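Local coordinates for protein extracellular sialidase/neuraminidase, putative (Aspergillus fumigatus, PDB 2XZI) that probably hydrolyses the glycosidic bonds of terminal sialic acids, with a preference for the deaminated sugar KDN, at residues 68-73 with 115-120; 50-55 with 163-168; 33-38 with 89-94. All coordinates share one frame; numbering follows the deposited sequence.

Contact 1: 68-73 with 115-120; sequences INLVYK and IYLFLS. With NA (sodium ion), chain E.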
loop_
_atom_site.group_PDB
_atom_site.type_symbol
_atom_site.label_atom_id
_atom_site.label_comp_id
_atom_site.label_asym_id
_atom_site.label_seq_id
_atom_site.Cartn_x
_atom_site.Cartn_y
_atom_site.Cartn_z
ATOM N N ILE A 68 -16.736 -2.277 4.488
ATOM C CA ILE A 68 -15.549 -2.377 3.634
ATOM C C ILE A 68 -14.910 -3.714 3.924
ATOM O O ILE A 68 -14.678 -4.047 5.088
ATOM C CB ILE A 68 -14.560 -1.214 3.906
ATOM C CG1 ILE A 68 -15.193 0.143 3.592
ATOM C CG2 ILE A 68 -13.255 -1.407 3.129
ATOM C CD1 ILE A 68 -14.383 1.351 4.051
ATOM N N ASN A 69 -14.667 -4.487 2.868
ATOM C CA ASN A 69 -14.038 -5.803 2.979
ATOM C C ASN A 69 -12.629 -5.781 2.428
ATOM O O ASN A 69 -12.327 -4.986 1.523
ATOM C CB ASN A 69 -14.878 -6.896 2.278
ATOM C CG ASN A 69 -16.288 -6.950 2.777
ATOM O OD1 ASN A 69 -16.577 -6.499 3.876
ATOM N ND2 ASN A 69 -17.184 -7.546 1.985
ATOM N N LEU A 70 -11.780 -6.655 2.958
ATOM C CA LEU A 70 -10.418 -6.765 2.439
ATOM C C LEU A 70 -10.393 -7.840 1.378
ATOM O O LEU A 70 -10.591 -9.018 1.686
ATOM C CB LEU A 70 -9.430 -7.107 3.559
ATOM C CG LEU A 70 -7.986 -6.626 3.378
ATOM C CD1 LEU A 70 -7.275 -7.287 2.187
ATOM C CD2 LEU A 70 -7.903 -5.136 3.270
ATOM N N VAL A 71 -10.153 -7.417 0.139
ATOM C CA VAL A 71 -10.208 -8.294 -1.031
ATOM C C VAL A 71 -8.827 -8.449 -1.659
ATOM O O VAL A 71 -7.902 -7.707 -1.331
ATOM C CB VAL A 71 -11.273 -7.808 -2.070
ATOM C CG1 VAL A 71 -12.677 -7.851 -1.441
ATOM C CG2 VAL A 71 -10.934 -6.416 -2.644
ATOM N N TYR A 72 -8.676 -9.428 -2.548
ATOM C CA TYR A 72 -7.406 -9.656 -3.195
ATOM C C TYR A 72 -7.537 -10.424 -4.501
ATOM O O TYR A 72 -8.580 -11.049 -4.767
ATOM C CB TYR A 72 -6.437 -10.371 -2.250
ATOM C CG TYR A 72 -6.683 -11.847 -2.004
ATOM C CD1 TYR A 72 -7.720 -12.279 -1.192
ATOM C CD2 TYR A 72 -5.835 -12.807 -2.546
ATOM C CE1 TYR A 72 -7.920 -13.630 -0.936
ATOM C CE2 TYR A 72 -6.035 -14.172 -2.301
ATOM C CZ TYR A 72 -7.069 -14.574 -1.487
ATOM O OH TYR A 72 -7.293 -15.917 -1.223
ATOM N N LYS A 73 -6.472 -10.375 -5.287
ATOM C CA LYS A 73 -6.294 -11.250 -6.439
ATOM C C LYS A 73 -4.888 -11.790 -6.430
ATOM O O LYS A 73 -3.959 -11.123 -5.989
ATOM C CB LYS A 73 -6.510 -10.483 -7.738
ATOM C CG LYS A 73 -7.939 -10.052 -8.003
ATOM C CD LYS A 73 -8.048 -9.355 -9.340
ATOM C CE LYS A 73 -9.500 -9.090 -9.637
ATOM N NZ LYS A 73 -9.719 -8.637 -11.018
ATOM N N ILE A 115 3.004 -15.440 4.218
ATOM C CA ILE A 115 2.654 -14.055 3.936
ATOM C C ILE A 115 1.821 -13.506 5.090
ATOM O O ILE A 115 0.704 -13.950 5.334
ATOM C CB ILE A 115 1.914 -13.856 2.598
ATOM C CG1 ILE A 115 2.688 -14.495 1.432
ATOM C CG2 ILE A 115 1.710 -12.352 2.364
ATOM C CD1 ILE A 115 2.163 -15.891 1.048
ATOM N N TYR A 116 2.393 -12.548 5.807
ATOM C CA TYR A 116 1.705 -11.862 6.854
ATOM C C TYR A 116 0.942 -10.687 6.272
ATOM O O TYR A 116 1.444 -9.986 5.400
ATOM C CB TYR A 116 2.709 -11.344 7.868
ATOM C CG TYR A 116 3.301 -12.348 8.832
ATOM C CD1 TYR A 116 2.502 -12.975 9.791
ATOM C CD2 TYR A 116 4.668 -12.595 8.832
ATOM C CE1 TYR A 116 3.065 -13.862 10.714
ATOM C CE2 TYR A 116 5.232 -13.471 9.743
ATOM C CZ TYR A 116 4.415 -14.090 10.670
ATOM O OH TYR A 116 4.968 -14.941 11.613
ATOM N N LEU A 117 -0.278 -10.471 6.761
ATOM C CA LEU A 117 -1.056 -9.309 6.361
ATOM C C LEU A 117 -1.592 -8.605 7.611
ATOM O O LEU A 117 -2.488 -9.104 8.300
ATOM C CB LEU A 117 -2.173 -9.693 5.378
ATOM C CG LEU A 117 -3.124 -8.583 4.938
ATOM C CD1 LEU A 117 -2.453 -7.680 3.950
ATOM C CD2 LEU A 117 -4.326 -9.225 4.289
ATOM N N PHE A 118 -1.005 -7.454 7.911
ATOM C CA PHE A 118 -1.554 -6.590 8.948
ATOM C C PHE A 118 -2.690 -5.749 8.381
ATOM O O PHE A 118 -2.653 -5.358 7.223
ATOM C CB PHE A 118 -0.462 -5.678 9.520
ATOM C CG PHE A 118 0.545 -6.392 10.389
ATOM C CD1 PHE A 118 1.687 -6.994 9.836
ATOM C CD2 PHE A 118 0.340 -6.474 11.775
ATOM C CE1 PHE A 118 2.608 -7.679 10.659
ATOM C CE2 PHE A 118 1.262 -7.157 12.597
ATOM C CZ PHE A 118 2.394 -7.748 12.025
ATOM N N LEU A 119 -3.700 -5.490 9.211
ATOM C CA LEU A 119 -4.908 -4.782 8.784
ATOM C C LEU A 119 -5.402 -3.911 9.919
ATOM O O LEU A 119 -5.136 -4.223 11.076
ATOM C CB LEU A 119 -6.054 -5.764 8.475
ATOM C CG LEU A 119 -5.855 -6.861 7.454
ATOM C CD1 LEU A 119 -6.983 -7.893 7.524
ATOM C CD2 LEU A 119 -5.793 -6.251 6.075
ATOM N N SER A 120 -6.136 -2.855 9.581
ATOM C CA SER A 120 -6.879 -2.057 10.542
ATOM C C SER A 120 -8.369 -2.412 10.456
ATOM O O SER A 120 -8.860 -2.849 9.400
ATOM C CB SER A 120 -6.681 -0.568 10.236
ATOM O OG SER A 120 -5.318 -0.167 10.386
HETATM NA NA NA E . -18.315 -6.700 5.459
HETATM O O HOH W 1 -16.713 -5.460 6.473
HETATM O O HOH W 2 -19.748 -7.202 3.500
#
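With chi1 at -152°, some 30° short of fully trans, Leu70 swings its CG away from its own backbone N and out from strand 68-73, while Leu119 sets CG beside its backbone N (chi1 -57°) and sends CD2 back to meet it. The two branches cross at a slant, and CD2 of Leu119 comes to 3.5 Å from CG of Leu70, closer than ordinary van der Waals contact between carbons. The same methyl also rests 3.7 Å from Leu70 CD2, so one branch of Leu119 sits against both the fork and one arm of its partner. The other arm serves Leu117: Leu70 CD1 and Leu117 CD2 meet tip to tip at 4.1 Å, a looser touch. Leu117 and Leu119, two positions apart, point to the same side of strand 115-120; Leu70 meets Leu119 with CG and CD2, and Leu117 with CD1. Nothing polar joins the segments; the nearest alpha carbons, those of Leu70 and Leu119, are 8.6 Å apart, too far for backbone pairing, and all three leucines are buried. Phe54 and Pro105 add further apolar surface around Leu70. The neighbouring Asn69 has a different task. Its OD1 binds the sodium ion at 2.4 Å, and its ND2 donates to a water that is itself a ligand of the metal, which ties down both ends of the amide. A second coordinating water donates to Ile68 O at 2.8 Å, and Asp67, Gly96 and Gly98 complete the site. Strands 68-74 and 115-122 belong to successive four-stranded antiparallel sheets, and this leucine trio is the apolar packing between adjacent blades expected of the six-bladed beta-propeller of sialidases.

Contact 2: 50-55 with 163-168; sequences RILAFA and NTWSKP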
loop_
_atom_site.group_PDB
_atom_site.type_symbol
_atom_site.label_atom_id
_atom_site.label_comp_id
_atom_site.label_asym_id
_atom_site.label_seq_id
_atom_site.Cartn_x
_atom_site.Cartn_y
_atom_site.Cartn_z
ATOM N N ARG A 50 4.740 -15.798 -7.399
ATOM C CA ARG A 50 3.333 -15.398 -7.467
ATOM C C ARG A 50 3.190 -13.978 -6.941
ATOM O O ARG A 50 3.887 -13.591 -5.982
ATOM C CB ARG A 50 2.484 -16.330 -6.625
ATOM C CG ARG A 50 1.008 -16.290 -7.010
ATOM C CD ARG A 50 0.174 -17.241 -6.172
ATOM N NE ARG A 50 0.546 -18.658 -6.320
ATOM C CZ ARG A 50 0.073 -19.484 -7.248
ATOM N NH1 ARG A 50 -0.786 -19.063 -8.189
ATOM N NH2 ARG A 50 0.483 -20.752 -7.246
ATOM N N ILE A 51 2.274 -13.224 -7.541
ATOM C CA ILE A 51 1.989 -11.857 -7.097
ATOM C C ILE A 51 0.635 -11.844 -6.408
ATOM O O ILE A 51 -0.333 -12.406 -6.932
ATOM C CB ILE A 51 2.072 -10.833 -8.258
ATOM C CG1 ILE A 51 3.468 -10.922 -8.913
ATOM C CG2 ILE A 51 1.824 -9.429 -7.739
ATOM C CD1 ILE A 51 3.641 -10.136 -10.197
ATOM N N LEU A 52 0.585 -11.218 -5.226
ATOM C CA LEU A 52 -0.644 -11.031 -4.451
ATOM C C LEU A 52 -0.969 -9.550 -4.388
ATOM O O LEU A 52 -0.154 -8.759 -3.916
ATOM C CB LEU A 52 -0.470 -11.563 -3.033
ATOM C CG LEU A 52 0.060 -12.981 -2.870
ATOM C CD1 LEU A 52 0.171 -13.363 -1.388
ATOM C CD2 LEU A 52 -0.823 -13.980 -3.601
ATOM N N ALA A 53 -2.150 -9.184 -4.897
ATOM C CA ALA A 53 -2.636 -7.805 -4.874
ATOM C C ALA A 53 -3.848 -7.688 -3.959
ATOM O O ALA A 53 -4.834 -8.421 -4.133
ATOM C CB ALA A 53 -2.987 -7.374 -6.295
ATOM N N PHE A 54 -3.782 -6.763 -3.005
ATOM C CA PHE A 54 -4.821 -6.540 -2.013
ATOM C C PHE A 54 -5.439 -5.173 -2.186
ATOM O O PHE A 54 -4.800 -4.248 -2.705
ATOM C CB PHE A 54 -4.245 -6.604 -0.604
ATOM C CG PHE A 54 -3.498 -7.864 -0.303
ATOM C CD1 PHE A 54 -2.133 -7.955 -0.561
ATOM C CD2 PHE A 54 -4.135 -8.946 0.270
ATOM C CE1 PHE A 54 -1.426 -9.139 -0.279
ATOM C CE2 PHE A 54 -3.428 -10.132 0.550
ATOM C CZ PHE A 54 -2.077 -10.209 0.293
ATOM N N ALA A 55 -6.686 -5.042 -1.749
ATOM C CA ALA A 55 -7.347 -3.745 -1.744
ATOM C C ALA A 55 -8.501 -3.753 -0.747
ATOM O O ALA A 55 -8.944 -4.826 -0.276
ATOM C CB ALA A 55 -7.867 -3.417 -3.139
ATOM N N ASN A 163 -3.356 -18.598 -1.180
ATOM C CA ASN A 163 -4.606 -19.281 -1.537
ATOM C C ASN A 163 -5.689 -19.177 -0.449
ATOM O O ASN A 163 -6.876 -18.963 -0.739
ATOM C CB ASN A 163 -4.341 -20.743 -1.904
ATOM C CG ASN A 163 -5.515 -21.381 -2.608
ATOM O OD1 ASN A 163 -6.124 -20.775 -3.483
ATOM N ND2 ASN A 163 -5.838 -22.618 -2.229
ATOM N N THR A 164 -5.269 -19.310 0.805
ATOM C CA THR A 164 -6.176 -19.150 1.926
ATOM C C THR A 164 -5.503 -18.364 3.043
ATOM O O THR A 164 -4.269 -18.295 3.128
ATOM C CB THR A 164 -6.652 -20.500 2.500
ATOM O OG1 THR A 164 -5.530 -21.191 3.045
ATOM C CG2 THR A 164 -7.330 -21.378 1.430
ATOM N N TRP A 165 -6.351 -17.799 3.889
ATOM C CA TRP A 165 -5.966 -16.880 4.960
ATOM C C TRP A 165 -6.583 -17.298 6.285
ATOM O O TRP A 165 -7.737 -17.712 6.341
ATOM C CB TRP A 165 -6.447 -15.460 4.594
ATOM C CG TRP A 165 -5.728 -14.978 3.396
ATOM C CD1 TRP A 165 -6.111 -15.136 2.081
ATOM C CD2 TRP A 165 -4.450 -14.351 3.369
ATOM N NE1 TRP A 165 -5.158 -14.613 1.249
ATOM C CE2 TRP A 165 -4.124 -14.123 2.012
ATOM C CE3 TRP A 165 -3.546 -13.942 4.360
ATOM C CZ2 TRP A 165 -2.915 -13.515 1.615
ATOM C CZ3 TRP A 165 -2.348 -13.333 3.975
ATOM C CH2 TRP A 165 -2.044 -13.131 2.608
ATOM N N SER A 166 -5.810 -17.169 7.356
ATOM C CA SER A 166 -6.314 -17.454 8.685
ATOM C C SER A 166 -7.350 -16.404 9.127
ATOM O O SER A 166 -7.349 -15.270 8.640
ATOM C CB SER A 166 -5.149 -17.517 9.658
ATOM O OG SER A 166 -4.502 -16.262 9.738
ATOM N N LYS A 167 -8.242 -16.779 10.039
ATOM C CA LYS A 167 -9.143 -15.790 10.634
ATOM C C LYS A 167 -8.274 -14.731 11.316
ATOM O O LYS A 167 -7.399 -15.080 12.109
ATOM C CB LYS A 167 -10.072 -16.420 11.669
ATOM C CG LYS A 167 -11.049 -15.414 12.262
ATOM C CD LYS A 167 -12.224 -16.106 12.940
ATOM C CE LYS A 167 -12.719 -15.298 14.124
ATOM N NZ LYS A 167 -11.844 -15.479 15.311
ATOM N N PRO A 168 -8.499 -13.445 10.986
ATOM C CA PRO A 168 -7.611 -12.433 11.571
ATOM C C PRO A 168 -7.632 -12.424 13.095
ATOM O O PRO A 168 -8.705 -12.549 13.698
ATOM C CB PRO A 168 -8.155 -11.121 11.009
ATOM C CG PRO A 168 -8.834 -11.515 9.717
ATOM C CD PRO A 168 -9.463 -12.848 10.039
#
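Trp165, set against Phe54 and Leu52, is the residue through which loop 163-168 meets strand 51-55. The loop starts at Asn163, whose alpha carbon is 9.6 Å from that of Leu52 and whose side chain turns elsewhere: OD1 accepts a hydrogen bond from Arg92. Thr164 bonds OG1 to Asp160 and its carbonyl O to Ser158 OG, which with Trp165 fits the S-x-D-x-G-x-T-W pattern of the Asp box, the motif between the third and fourth strands of a sialidase propeller blade. Trp165 then reaches across from this loop, between strands 152-158 and 169-170, to a strand of the preceding blade. Its CG lies beside the backbone N (chi1 -65°); chi2 of 90° sets the indole across the CA-CB-CG plane, and the benzo edge carrying CZ2 and CH2 is the part that meets the strand. CZ2 approaches Phe54 at the edge of the phenyl ring and near its plane, 3.6 Å from CE2; the neighbouring CH2 is 3.7 Å from Phe54 CZ. The ring planes are inclined at 75° with centroids 5.6 Å apart, an oblique meeting. Leu52 brings CD1 to the indole edge, 4.3 Å from Trp165 CZ2, a lighter touch. Tyr72, next to Phe54 in that blade, meets Trp165 edge-to-face, and Ser166 beyond it returns to its own blade, bonding through OG to Glu157.

Contact 3: 33-38 with 89-94; sequences IGFHSF and EPLREV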
loop_
_atom_site.group_PDB
_atom_site.type_symbol
_atom_site.label_atom_id
_atom_site.label_comp_id
_atom_site.label_asym_id
_atom_site.label_seq_id
_atom_site.Cartn_x
_atom_site.Cartn_y
_atom_site.Cartn_z
ATOM N N ILE A 33 -21.207 -10.817 -4.259
ATOM C CA ILE A 33 -20.955 -9.553 -3.562
ATOM C C ILE A 33 -20.059 -8.636 -4.396
ATOM O O ILE A 33 -18.938 -9.022 -4.760
ATOM C CB ILE A 33 -20.351 -9.771 -2.143
ATOM C CG1 ILE A 33 -21.350 -10.460 -1.192
ATOM C CG2 ILE A 33 -19.806 -8.447 -1.567
ATOM C CD1 ILE A 33 -22.578 -9.650 -0.876
ATOM N N GLY A 34 -20.572 -7.450 -4.710
ATOM C CA GLY A 34 -19.827 -6.473 -5.490
ATOM C C GLY A 34 -19.444 -5.259 -4.679
ATOM O O GLY A 34 -19.758 -5.152 -3.476
ATOM N N PHE A 35 -18.768 -4.331 -5.346
ATOM C CA PHE A 35 -18.176 -3.179 -4.671
ATOM C C PHE A 35 -18.271 -1.943 -5.540
ATOM O O PHE A 35 -17.894 -1.959 -6.736
ATOM C CB PHE A 35 -16.711 -3.463 -4.285
ATOM C CG PHE A 35 -16.544 -4.680 -3.428
ATOM C CD1 PHE A 35 -16.657 -4.600 -2.056
ATOM C CD2 PHE A 35 -16.315 -5.920 -4.001
ATOM C CE1 PHE A 35 -16.520 -5.725 -1.261
ATOM C CE2 PHE A 35 -16.187 -7.072 -3.220
ATOM C CZ PHE A 35 -16.283 -6.986 -1.851
ATOM N N HIS A 36 -18.775 -0.864 -4.948
ATOM C CA HIS A 36 -18.808 0.416 -5.606
ATOM C C HIS A 36 -17.396 0.809 -6.042
ATOM O O HIS A 36 -17.166 1.166 -7.204
ATOM C CB HIS A 36 -19.398 1.434 -4.628
ATOM C CG HIS A 36 -19.457 2.821 -5.173
ATOM N ND1 HIS A 36 -18.359 3.651 -5.227
ATOM C CD2 HIS A 36 -20.494 3.532 -5.678
ATOM C CE1 HIS A 36 -18.712 4.812 -5.753
ATOM N NE2 HIS A 36 -20.001 4.762 -6.043
ATOM N N SER A 37 -16.464 0.726 -5.093
ATOM C CA SER A 37 -15.097 1.207 -5.267
ATOM C C SER A 37 -14.076 0.270 -4.693
ATOM O O SER A 37 -14.343 -0.502 -3.766
ATOM C CB SER A 37 -14.947 2.555 -4.578
ATOM O OG SER A 37 -15.598 3.578 -5.310
ATOM N N PHE A 38 -12.887 0.359 -5.260
ATOM C CA PHE A 38 -11.715 -0.291 -4.702
ATOM C C PHE A 38 -10.693 0.783 -4.445
ATOM O O PHE A 38 -10.444 1.615 -5.304
ATOM C CB PHE A 38 -11.169 -1.324 -5.662
ATOM C CG PHE A 38 -12.127 -2.463 -5.926
ATOM C CD1 PHE A 38 -12.185 -3.538 -5.056
ATOM C CD2 PHE A 38 -12.959 -2.458 -7.042
ATOM C CE1 PHE A 38 -13.044 -4.604 -5.277
ATOM C CE2 PHE A 38 -13.847 -3.516 -7.254
ATOM C CZ PHE A 38 -13.872 -4.593 -6.384
ATOM N N GLU A 89 -6.153 -14.269 -11.336
ATOM C CA GLU A 89 -7.356 -14.930 -10.813
ATOM C C GLU A 89 -8.518 -13.943 -10.610
ATOM O O GLU A 89 -8.306 -12.732 -10.522
ATOM C CB GLU A 89 -7.046 -15.631 -9.497
ATOM C CG GLU A 89 -6.119 -16.837 -9.636
ATOM C CD GLU A 89 -5.763 -17.457 -8.294
ATOM O OE1 GLU A 89 -6.038 -16.825 -7.246
ATOM O OE2 GLU A 89 -5.189 -18.568 -8.285
ATOM N N PRO A 90 -9.756 -14.460 -10.495
ATOM C CA PRO A 90 -10.874 -13.618 -10.070
ATOM C C PRO A 90 -10.741 -13.128 -8.629
ATOM O O PRO A 90 -9.954 -13.672 -7.841
ATOM C CB PRO A 90 -12.095 -14.549 -10.186
ATOM C CG PRO A 90 -11.677 -15.634 -11.115
ATOM C CD PRO A 90 -10.200 -15.814 -10.877
ATOM N N LEU A 91 -11.495 -12.091 -8.316
ATOM C CA LEU A 91 -11.498 -11.489 -6.991
ATOM C C LEU A 91 -11.834 -12.497 -5.898
ATOM O O LEU A 91 -12.781 -13.282 -6.030
ATOM C CB LEU A 91 -12.492 -10.326 -6.952
ATOM C CG LEU A 91 -12.370 -9.433 -5.725
ATOM C CD1 LEU A 91 -11.144 -8.524 -5.858
ATOM C CD2 LEU A 91 -13.643 -8.610 -5.626
ATOM N N ARG A 92 -11.055 -12.457 -4.817
ATOM C CA ARG A 92 -11.295 -13.243 -3.601
ATOM C C ARG A 92 -11.309 -12.314 -2.385
ATOM O O ARG A 92 -11.045 -11.111 -2.515
ATOM C CB ARG A 92 -10.199 -14.288 -3.421
ATOM C CG ARG A 92 -10.092 -15.317 -4.528
ATOM C CD ARG A 92 -8.965 -16.257 -4.193
ATOM N NE ARG A 92 -8.769 -17.275 -5.208
ATOM C CZ ARG A 92 -7.974 -18.327 -5.050
ATOM N NH1 ARG A 92 -7.314 -18.488 -3.919
ATOM N NH2 ARG A 92 -7.851 -19.224 -6.016
ATOM N N GLU A 93 -11.631 -12.868 -1.221
ATOM C CA GLU A 93 -11.772 -12.092 0.006
ATOM C C GLU A 93 -10.856 -12.665 1.077
ATOM O O GLU A 93 -10.794 -13.887 1.275
ATOM C CB GLU A 93 -13.231 -12.128 0.476
ATOM C CG GLU A 93 -13.531 -11.271 1.693
ATOM C CD GLU A 93 -15.001 -11.231 2.009
ATOM O OE1 GLU A 93 -15.523 -12.239 2.525
ATOM O OE2 GLU A 93 -15.620 -10.191 1.725
ATOM N N VAL A 94 -10.115 -11.781 1.743
ATOM C CA VAL A 94 -9.338 -12.183 2.904
ATOM C C VAL A 94 -10.284 -12.218 4.109
ATOM O O VAL A 94 -10.348 -13.227 4.802
ATOM C CB VAL A 94 -8.168 -11.214 3.172
ATOM C CG1 VAL A 94 -7.484 -11.588 4.485
ATOM C CG2 VAL A 94 -7.159 -11.253 2.041
#
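Leu91 CD2 meets both Phe35 and Phe38, joining the first-strand and fourth-strand sides of one four-stranded propeller blade: Phe38 lies on strand 37-45, Phe35 in the loop leading into it, and Leu91 comes from segment 89-94, which carries the fourth strand. The tight side is entirely apolar. With CG anti to its backbone N (chi1 -167°), Leu91 extends this one methyl to 3.8 Å from CE2 of Phe35 and to 4.1 Å from both CE1 and CZ of Phe38, obliquely to each ring. Between the two rings the sequence carries a classic beta bulge, in which His36 and Ser37 both face Arg58; His36 stacks on Tyr367. The looser side is polar and partly exposed. Glu93 points toward segment 33-38, yet its side chain stays 4.8 Å away at its nearest. Arg92 makes no contact with segment 33-38; its NH1 bonds Asn163 OD1, while Glu89 pairs with Arg74 through OE2. The bridge between Arg92 and Glu89 themselves is electrostatic, since no N-H is aimed at the carboxylate: Glu89 OE1 lies over one face of the guanidinium, offset toward its rim, 3.2 Å from Arg92 NH2.

How the contacts relate
From the N terminus, segment 33-38 comes first, and contact 3 closes the loop to 89-94 within a single blade. Before that loop ends, segment 50-55 starts contact 2, whose partner 163-168 lies in the next blade, so contacts 2 and 3 cross. Contact 1, from 68-73 to 115-120, nests inside the long loop of contact 2 and crosses contact 3. Contacts 1 and 2 thus both join the same pair of neighbouring blades, their centres about 6 Å apart, while contact 3 ties the first-strand and fourth-strand sides of the first blade. Probable backbone hydrogen bonds within that blade join the contacts: Lys73 N to Ala53 O (2.8 Å) and Leu70 O to Val94 N (2.8 Å).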